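PDB 4OW5: fusolin from Unidentified entomopoxvirus, which probably binds chitin through a copper-dependent lytic polysaccharide monooxygenase domain, crystallises in vivo into viral spindles and enhances the virulence of the virus. Local coordinates for residues Trp117-Ile122 against Asp230-His235; Ile134-Cys139 against Val200-Arg205. All blocks are in the same frame, centred on the assembly; numbering follows the deposited sequence.

Interaction 1 of 2, residues Trp117-Ile122 against Asp230-His235; sequences WTPTVI and DVIFAH
Thr120 and Ile122 pair with the strand of Asp230, Ile232 and Ala234 as parallel neighbours, four backbone hydrogen bonds running from Thr120 N to Asp230 O (2.9 Å) up to Ala234 N and Ile122 O (2.9 Å). On one face Ile232 CG2 touches both Pro119 CG (3.7 Å) and Val121 CG2 (3.8 Å), side chains pointing the same way, while Val121 CG1 meets Ala234 CB. On the other, Ile122 divides its branches: CD1 crosses to Val231 CG1 (3.6 Å), whereas CG2 runs alongside Phe233 and touches CE1 of its ring (3.8 Å). Ahead of strand 120-123, Trp117 CB comes within 3.4 Å of Asp230 OD2, the carboxylate and indole planes only 11° apart. A water joins this oxygen to Thr118 O. Arg10 joins the two residues at this end, forming a salt bridge with Asp230 OD1 and a cation-pi contact with Trp117, while Thr120 OG1 bonds to Tyr345 of the second subunit. Strand 120-123 thus pairs in parallel with 223-234 in the mixed sheet, whose strand 209-217 touches Val231, while Trp117 packs against helices 10-17 and 32-47.

Interaction 2 of 2, residues Ile134-Cys139 against Val200-Arg205; sequences IEFEFC and VGIPVR. With EDO (1,2-ethanediol), chain G.
Ile134 and Val200 form an antiparallel hydrogen-bonded pair; the pairing of the two strands goes on through Phe136 with Thr198 and Phe138 with Tyr196, whereas residues 201-205 run the other way. Ile134 N donates to Val200 O (3.0 Å) and Val200 N returns a bond to Ile134 O (3.1 Å), both nearly straight at the hydrogen, with each donor tilted somewhat from the carbonyl plane. The axes of the short strand pieces 134-139 and 200-203 lie at 113°, and side chains carry the rest of the contact. Ile202 reaches across from its strand so that CG1 meets Ile134 CG1 at 3.7 Å, the two chains crossing at a slant. In Ile134 chi1 is 81°, which sets CG1 between the backbone N and the carbonyl carbon; CD1 is thereby carried over one face of the Phe136 ring, 3.7 Å above its plane and offset toward the rim. The same ring takes Ile202 at its edge, where CD1 approaches CE2 (3.8 Å) from the opposite direction, while Val200 CG2 reaches CD2 (3.8 Å) obliquely. Phe136 is therefore packed by aliphatic groups from its own strand and from its partner, which probably restricts its rotation. All four residues are buried; Ile151 and Ile153 of strand 147-154 and Ile173 of strand 170-176 add to this apolar cluster. Farther along, Arg205 NH2 donates to O1 of an ethanediol molecule (2.9 Å), probably from the crystallisation liquor; O1 sits at the guanidinium edge, in its plane, and NH2 also bonds to Thr154 O. Cys139 is linked by a disulfide to Cys189. Side chains from an antiparallel sheet meeting strands of a second sheet are characteristic of the core of a fibronectin type III-like beta sandwich, the scaffold of LPMO domains.

From the N terminus, strand 2-6 and helices 10-17 and 32-47 precede strand 120-123, the first half of interaction 1. Strand 131-140 follows directly and opens interaction 2, whose loop closes some sixty residues later at strand 194-203. The chain then continues through 209-217 to 223-234, where interaction 1 closes, so its longer loop encloses the shorter one without crossing it. Interaction 2 pairs two strands of the antiparallel sheet; interaction 1 ties two strands of the mixed sheet. Their centres are about 12 Å apart, and Phe233 joins them, its ring packing on Ile202, Pro203, Val204 and Arg205. Both also touch the second subunit.

Interaction 1 of 2, residues Trp117-Ile122 against Asp230-His235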
ATOM      1  N   TRP A 117     -10.518   6.495   2.369  1.00 13.24           N
ATOM      2  CA  TRP A 117     -11.715   6.063   1.643  1.00 12.05           C
ATOM      3  C   TRP A 117     -11.608   4.584   1.321  1.00 14.51           C
ATOM      4  O   TRP A 117     -10.526   4.149   0.961  1.00 13.48           O
ATOM      5  CB  TRP A 117     -11.922   6.872   0.362  1.00 10.43           C
ATOM      6  CG  TRP A 117     -12.367   8.278   0.630  1.00 10.10           C
ATOM      7  CD1 TRP A 117     -11.594   9.402   0.673  1.00 12.27           C
ATOM      8  CD2 TRP A 117     -13.687   8.686   0.976  1.00  9.85           C
ATOM      9  NE1 TRP A 117     -12.389  10.505   0.894  1.00 11.20           N
ATOM     10  CE2 TRP A 117     -13.654  10.081   1.184  1.00 11.86           C
ATOM     11  CE3 TRP A 117     -14.911   8.007   1.108  1.00 10.95           C
ATOM     12  CZ2 TRP A 117     -14.788  10.804   1.515  1.00 11.64           C
ATOM     13  CZ3 TRP A 117     -16.039   8.733   1.440  1.00 11.30           C
ATOM     14  CH2 TRP A 117     -15.974  10.107   1.625  1.00 11.75           C
ATOM     15  N   THR A 118     -12.694   3.809   1.502  1.00 10.76           N
ATOM     16  CA  THR A 118     -12.652   2.368   1.285  1.00 10.77           C
ATOM     17  C   THR A 118     -12.626   2.103  -0.214  1.00 13.98           C
ATOM     18  O   THR A 118     -13.566   2.500  -0.910  1.00 11.20           O
ATOM     19  CB  THR A 118     -13.820   1.643   1.945  1.00 19.11           C
ATOM     20  OG1 THR A 118     -13.791   1.916   3.335  1.00 18.74           O
ATOM     21  CG2 THR A 118     -13.777   0.102   1.710  1.00 17.95           C
ATOM     22  N   PRO A 119     -11.595   1.396  -0.716  1.00 10.82           N
ATOM     23  CA  PRO A 119     -11.553   1.122  -2.146  1.00 11.30           C
ATOM     24  C   PRO A 119     -12.089  -0.218  -2.532  1.00 12.29           C
ATOM     25  O   PRO A 119     -12.157  -1.131  -1.731  1.00 12.19           O
ATOM     26  CB  PRO A 119     -10.055   1.154  -2.423  1.00 13.08           C
ATOM     27  CG  PRO A 119      -9.474   0.456  -1.174  1.00 16.96           C
ATOM     28  CD  PRO A 119     -10.368   0.917  -0.039  1.00 13.61           C
ATOM     29  N   THR A 120     -12.373  -0.356  -3.811  1.00 10.70           N
ATOM     30  CA  THR A 120     -12.583  -1.626  -4.461  1.00 10.06           C
ATOM     31  C   THR A 120     -11.188  -2.246  -4.566  1.00 14.40           C
ATOM     32  O   THR A 120     -10.287  -1.603  -5.112  1.00 13.04           O
ATOM     33  CB  THR A 120     -13.218  -1.447  -5.846  1.00 14.53           C
ATOM     34  OG1 THR A 120     -14.571  -1.005  -5.684  1.00 15.65           O
ATOM     35  CG2 THR A 120     -13.132  -2.746  -6.699  1.00 13.39           C
ATOM     36  N   VAL A 121     -11.011  -3.469  -4.090  1.00 12.25           N
ATOM     37  CA  VAL A 121      -9.718  -4.151  -4.095  1.00 13.44           C
ATOM     38  C   VAL A 121      -9.656  -5.136  -5.235  1.00 15.27           C
ATOM     39  O   VAL A 121     -10.338  -6.149  -5.195  1.00 14.18           O
ATOM     40  CB  VAL A 121      -9.478  -4.863  -2.750  1.00 17.55           C
ATOM     41  CG1 VAL A 121      -8.175  -5.652  -2.778  1.00 17.79           C
ATOM     42  CG2 VAL A 121      -9.508  -3.855  -1.588  1.00 17.64           C
ATOM     43  N   ILE A 122      -8.803  -4.865  -6.224  1.00 12.77           N
ATOM     44  CA  ILE A 122      -8.636  -5.720  -7.391  1.00 12.96           C
ATOM     45  C   ILE A 122      -7.334  -6.535  -7.246  1.00 18.66           C
ATOM     46  O   ILE A 122      -6.250  -5.973  -7.335  1.00 16.87           O
ATOM     47  CB  ILE A 122      -8.646  -4.854  -8.691  1.00 16.30           C
ATOM     48  CG1 ILE A 122      -9.975  -4.008  -8.725  1.00 15.68           C
ATOM     49  CG2 ILE A 122      -8.476  -5.757  -9.970  1.00 15.28           C
ATOM     50  CD1 ILE A 122     -10.095  -3.119  -9.832  1.00 19.20           C
ATOM     51  N   ASP A 230     -13.013   4.861  -5.695  1.00  8.74           N
ATOM     52  CA  ASP A 230     -11.754   4.521  -5.016  1.00  9.10           C
ATOM     53  C   ASP A 230     -11.369   3.073  -5.338  1.00 12.87           C
ATOM     54  O   ASP A 230     -12.194   2.162  -5.251  1.00 14.74           O
ATOM     55  CB  ASP A 230     -11.896   4.723  -3.513  1.00 10.44           C
ATOM     56  CG  ASP A 230     -12.300   6.149  -3.167  1.00 18.63           C
ATOM     57  OD1 ASP A 230     -11.475   7.079  -3.407  1.00 17.31           O
ATOM     58  OD2 ASP A 230     -13.448   6.346  -2.670  1.00 13.97           O
ATOM     59  N   VAL A 231     -10.139   2.865  -5.712  1.00 10.15           N
ATOM     60  CA  VAL A 231      -9.628   1.565  -6.162  1.00 10.88           C
ATOM     61  C   VAL A 231      -8.176   1.338  -5.704  1.00 14.15           C
ATOM     62  O   VAL A 231      -7.372   2.268  -5.650  1.00 13.11           O
ATOM     63  CB  VAL A 231      -9.695   1.464  -7.734  1.00 15.39           C
ATOM     64  CG1 VAL A 231      -9.333   0.057  -8.257  1.00 13.99           C
ATOM     65  CG2 VAL A 231     -11.037   1.908  -8.304  1.00 16.36           C
ATOM     66  N   ILE A 232      -7.827   0.061  -5.505  1.00 11.45           N
ATOM     67  CA  ILE A 232      -6.482  -0.363  -5.184  1.00 11.53           C
ATOM     68  C   ILE A 232      -6.220  -1.728  -5.798  1.00 15.15           C
ATOM     69  O   ILE A 232      -7.092  -2.589  -5.809  1.00 14.88           O
ATOM     70  CB  ILE A 232      -6.190  -0.370  -3.656  1.00 13.15           C
ATOM     71  CG1 ILE A 232      -4.674  -0.311  -3.414  1.00 13.56           C
ATOM     72  CG2 ILE A 232      -6.844  -1.547  -2.917  1.00 13.13           C
ATOM     73  CD1 ILE A 232      -4.273  -0.203  -1.908  1.00 13.32           C
ATOM     74  N   PHE A 233      -5.018  -1.928  -6.298  1.00 11.68           N
ATOM     75  CA  PHE A 233      -4.606  -3.230  -6.774  1.00 12.74           C
ATOM     76  C   PHE A 233      -3.981  -3.969  -5.582  1.00 18.48           C
ATOM     77  O   PHE A 233      -3.253  -3.352  -4.812  1.00 22.14           O
ATOM     78  CB  PHE A 233      -3.621  -3.090  -7.958  1.00 13.81           C
ATOM     79  CG  PHE A 233      -4.344  -2.666  -9.208  1.00 15.43           C
ATOM     80  CD1 PHE A 233      -5.237  -3.518  -9.827  1.00 16.92           C
ATOM     81  CD2 PHE A 233      -4.129  -1.414  -9.767  1.00 17.32           C
ATOM     82  CE1 PHE A 233      -5.943  -3.118 -10.947  1.00 19.20           C
ATOM     83  CE2 PHE A 233      -4.803  -1.031 -10.921  1.00 20.37           C
ATOM     84  CZ  PHE A 233      -5.689  -1.905 -11.521  1.00 19.01           C
ATOM     85  N   ALA A 234      -4.295  -5.240  -5.393  1.00 15.79           N
ATOM     86  CA  ALA A 234      -3.690  -6.051  -4.340  1.00 14.47           C
ATOM     87  C   ALA A 234      -2.628  -6.951  -4.985  1.00 18.46           C
ATOM     88  O   ALA A 234      -2.918  -7.675  -5.939  1.00 18.04           O
ATOM     89  CB  ALA A 234      -4.728  -6.859  -3.597  1.00 15.36           C
ATOM     90  N   HIS A 235      -1.388  -6.846  -4.528  1.00 16.52           N
ATOM     91  CA  HIS A 235      -0.296  -7.620  -5.134  1.00 17.84           C
ATOM     92  C   HIS A 235      -0.314  -9.061  -4.751  1.00 17.26           C
ATOM     93  O   HIS A 235      -0.642  -9.403  -3.621  1.00 17.47           O
ATOM     94  CB  HIS A 235       1.053  -7.046  -4.734  1.00 20.36           C
ATOM     95  CG  HIS A 235       1.303  -5.676  -5.261  1.00 25.81           C
ATOM     96  ND1 HIS A 235       1.228  -4.564  -4.435  1.00 29.78           N
ATOM     97  CD2 HIS A 235       1.666  -5.281  -6.502  1.00 29.27           C
ATOM     98  CE1 HIS A 235       1.497  -3.525  -5.215  1.00 29.93           C
ATOM     99  NE2 HIS A 235       1.774  -3.917  -6.465  1.00 30.05           N
TER
HETATM  100  O   HOH W   1     -15.098   4.613  -1.471  1.00 15.26           O
HETATM  101  O   HOH W   2     -14.756   1.570  -5.737  1.00 12.28           O

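Interaction 2 of 2, residues Ile134-Cys139 against Val200-Arg205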
ATOM      1  N   ILE A 134     -10.709  -3.653 -16.670  1.00 17.13           N
ATOM      2  CA  ILE A 134     -11.863  -3.754 -15.800  1.00 17.82           C
ATOM      3  C   ILE A 134     -13.080  -3.476 -16.658  1.00 20.28           C
ATOM      4  O   ILE A 134     -13.074  -2.534 -17.448  1.00 18.38           O
ATOM      5  CB  ILE A 134     -11.819  -2.895 -14.514  1.00 20.82           C
ATOM      6  CG1 ILE A 134     -12.194  -1.436 -14.723  1.00 23.38           C
ATOM      7  CG2 ILE A 134     -10.489  -3.059 -13.812  1.00 22.14           C
ATOM      8  CD1 ILE A 134     -12.281  -0.629 -13.393  1.00 36.84           C
ATOM      9  N   GLU A 135     -14.143  -4.245 -16.455  1.00 14.89           N
ATOM     10  CA  GLU A 135     -15.362  -3.960 -17.157  1.00 15.17           C
ATOM     11  C   GLU A 135     -16.210  -3.016 -16.287  1.00 15.37           C
ATOM     12  O   GLU A 135     -16.855  -3.444 -15.347  1.00 15.79           O
ATOM     13  CB  GLU A 135     -16.115  -5.218 -17.552  1.00 16.26           C
ATOM     14  CG  GLU A 135     -17.293  -4.900 -18.447  1.00 22.15           C
ATOM     15  CD  GLU A 135     -18.205  -6.082 -18.693  1.00 41.54           C
ATOM     16  OE1 GLU A 135     -18.746  -6.634 -17.706  1.00 27.31           O
ATOM     17  OE2 GLU A 135     -18.475  -6.378 -19.878  1.00 37.59           O
ATOM     18  N   PHE A 136     -16.200  -1.749 -16.631  1.00 12.92           N
ATOM     19  CA  PHE A 136     -16.985  -0.727 -15.980  1.00 14.08           C
ATOM     20  C   PHE A 136     -18.458  -1.017 -16.116  1.00 15.83           C
ATOM     21  O   PHE A 136     -18.902  -1.424 -17.191  1.00 16.18           O
ATOM     22  CB  PHE A 136     -16.713   0.676 -16.576  1.00 17.12           C
ATOM     23  CG  PHE A 136     -15.482   1.353 -16.051  1.00 21.43           C
ATOM     24  CD1 PHE A 136     -15.553   2.197 -14.962  1.00 25.59           C
ATOM     25  CD2 PHE A 136     -14.251   1.162 -16.662  1.00 26.57           C
ATOM     26  CE1 PHE A 136     -14.420   2.851 -14.490  1.00 27.69           C
ATOM     27  CE2 PHE A 136     -13.109   1.798 -16.172  1.00 30.10           C
ATOM     28  CZ  PHE A 136     -13.208   2.658 -15.108  1.00 28.10           C
ATOM     29  N   GLU A 137     -19.216  -0.784 -15.050  1.00 12.44           N
ATOM     30  CA  GLU A 137     -20.676  -0.845 -15.069  1.00 11.48           C
ATOM     31  C   GLU A 137     -21.195   0.451 -14.476  1.00 13.99           C
ATOM     32  O   GLU A 137     -20.837   0.821 -13.343  1.00 12.84           O
ATOM     33  CB  GLU A 137     -21.232  -2.079 -14.313  1.00 12.53           C
ATOM     34  CG  GLU A 137     -22.718  -2.270 -14.565  1.00 13.02           C
ATOM     35  CD  GLU A 137     -23.416  -3.312 -13.713  1.00 24.86           C
ATOM     36  OE1 GLU A 137     -23.353  -3.190 -12.471  1.00 23.44           O
ATOM     37  OE2 GLU A 137     -24.099  -4.197 -14.280  1.00 20.36           O
ATOM     38  N   PHE A 138     -21.921   1.208 -15.278  1.00 11.90           N
ATOM     39  CA  PHE A 138     -22.562   2.439 -14.855  1.00 11.04           C
ATOM     40  C   PHE A 138     -24.080   2.174 -14.872  1.00 15.40           C
ATOM     41  O   PHE A 138     -24.630   1.711 -15.882  1.00 14.90           O
ATOM     42  CB  PHE A 138     -22.146   3.606 -15.739  1.00 12.28           C
ATOM     43  CG  PHE A 138     -22.576   4.931 -15.167  1.00 13.11           C
ATOM     44  CD1 PHE A 138     -23.835   5.440 -15.429  1.00 15.83           C
ATOM     45  CD2 PHE A 138     -21.725   5.664 -14.345  1.00 13.26           C
ATOM     46  CE1 PHE A 138     -24.256   6.635 -14.844  1.00 15.57           C
ATOM     47  CE2 PHE A 138     -22.123   6.893 -13.829  1.00 16.70           C
ATOM     48  CZ  PHE A 138     -23.400   7.360 -14.064  1.00 14.88           C
ATOM     49  N   CYS A 139     -24.716   2.443 -13.754  1.00 12.66           N
ATOM     50  CA  CYS A 139     -26.112   2.164 -13.474  1.00 13.58           C
ATOM     51  C   CYS A 139     -26.978   3.398 -13.716  1.00 16.04           C
ATOM     52  O   CYS A 139     -26.990   4.301 -12.875  1.00 13.28           O
ATOM     53  CB  CYS A 139     -26.227   1.676 -12.035  1.00 16.37           C
ATOM     54  SG  CYS A 139     -27.886   1.172 -11.520  1.00 22.07           S
ATOM     55  N   VAL A 200     -12.048  -1.082 -20.013  1.00 21.99           N
ATOM     56  CA  VAL A 200     -10.955  -0.123 -20.118  1.00 22.20           C
ATOM     57  C   VAL A 200      -9.766  -0.757 -19.465  1.00 22.29           C
ATOM     58  O   VAL A 200      -9.932  -1.402 -18.419  1.00 19.84           O
ATOM     59  CB  VAL A 200     -11.306   1.234 -19.448  1.00 27.88           C
ATOM     60  CG1 VAL A 200     -10.173   2.243 -19.618  1.00 28.04           C
ATOM     61  CG2 VAL A 200     -12.603   1.785 -19.993  1.00 28.60           C
ATOM     62  N   GLY A 201      -8.593  -0.590 -20.079  1.00 18.78           N
ATOM     63  CA  GLY A 201      -7.344  -1.046 -19.515  1.00 18.25           C
ATOM     64  C   GLY A 201      -6.949  -0.024 -18.480  1.00 21.78           C
ATOM     65  O   GLY A 201      -6.814   1.147 -18.807  1.00 23.28           O
ATOM     66  N   ILE A 202      -6.861  -0.425 -17.230  1.00 16.84           N
ATOM     67  CA  ILE A 202      -6.503   0.491 -16.134  1.00 15.86           C
ATOM     68  C   ILE A 202      -5.018   0.419 -15.893  1.00 19.30           C
ATOM     69  O   ILE A 202      -4.536  -0.664 -15.580  1.00 17.61           O
ATOM     70  CB  ILE A 202      -7.284   0.120 -14.851  1.00 16.83           C
ATOM     71  CG1 ILE A 202      -8.806   0.089 -15.125  1.00 17.12           C
ATOM     72  CG2 ILE A 202      -6.945   1.088 -13.710  1.00 17.93           C
ATOM     73  CD1 ILE A 202      -9.414   1.426 -15.582  1.00 24.85           C
ATOM     74  N   PRO A 203      -4.280   1.545 -15.980  1.00 18.39           N
ATOM     75  CA  PRO A 203      -2.842   1.499 -15.667  1.00 19.08           C
ATOM     76  C   PRO A 203      -2.644   1.000 -14.244  1.00 22.18           C
ATOM     77  O   PRO A 203      -3.352   1.422 -13.330  1.00 18.90           O
ATOM     78  CB  PRO A 203      -2.377   2.967 -15.832  1.00 21.55           C
ATOM     79  CG  PRO A 203      -3.439   3.604 -16.680  1.00 26.39           C
ATOM     80  CD  PRO A 203      -4.713   2.912 -16.339  1.00 21.81           C
ATOM     81  N   VAL A 204      -1.724   0.077 -14.065  1.00 19.70           N
ATOM     82  CA  VAL A 204      -1.487  -0.423 -12.766  1.00 20.89           C
ATOM     83  C   VAL A 204      -0.847   0.753 -11.953  1.00 26.01           C
ATOM     84  O   VAL A 204      -0.283   1.720 -12.498  1.00 24.66           O
ATOM     85  CB  VAL A 204      -0.691  -1.760 -12.777  1.00 26.50           C
ATOM     86  CG1 VAL A 204      -0.406  -2.253 -11.375  1.00 26.59           C
ATOM     87  CG2 VAL A 204      -1.504  -2.825 -13.488  1.00 27.41           C
ATOM     88  N   ARG A 205      -1.249   0.793 -10.721  1.00 21.23           N
ATOM     89  CA  ARG A 205      -0.810   1.772  -9.732  1.00 19.18           C
ATOM     90  C   ARG A 205      -0.303   0.958  -8.580  1.00 19.21           C
ATOM     91  O   ARG A 205      -0.857  -0.113  -8.296  1.00 16.79           O
ATOM     92  CB  ARG A 205      -1.991   2.667  -9.319  1.00 19.05           C
ATOM     93  CG  ARG A 205      -2.421   3.677 -10.378  1.00 18.92           C
ATOM     94  CD  ARG A 205      -1.605   4.925 -10.314  1.00 19.44           C
ATOM     95  NE  ARG A 205      -2.011   5.924 -11.309  1.00 19.79           N
ATOM     96  CZ  ARG A 205      -1.636   5.925 -12.582  1.00 22.45           C
ATOM     97  NH1 ARG A 205      -0.849   4.967 -13.055  1.00 20.86           N
ATOM     98  NH2 ARG A 205      -2.042   6.886 -13.396  1.00 15.72           N
TER
HETATM   99  C1  EDO G 406       0.396   6.735 -15.904  1.00 43.03           C
HETATM  100  O1  EDO G 406      -0.985   6.453 -16.074  1.00 38.16           O
HETATM  101  C2  EDO G 406       1.206   5.425 -16.022  1.00 44.76           C
HETATM  102  O2  EDO G 406       2.240   5.426 -15.046  1.00 48.76           O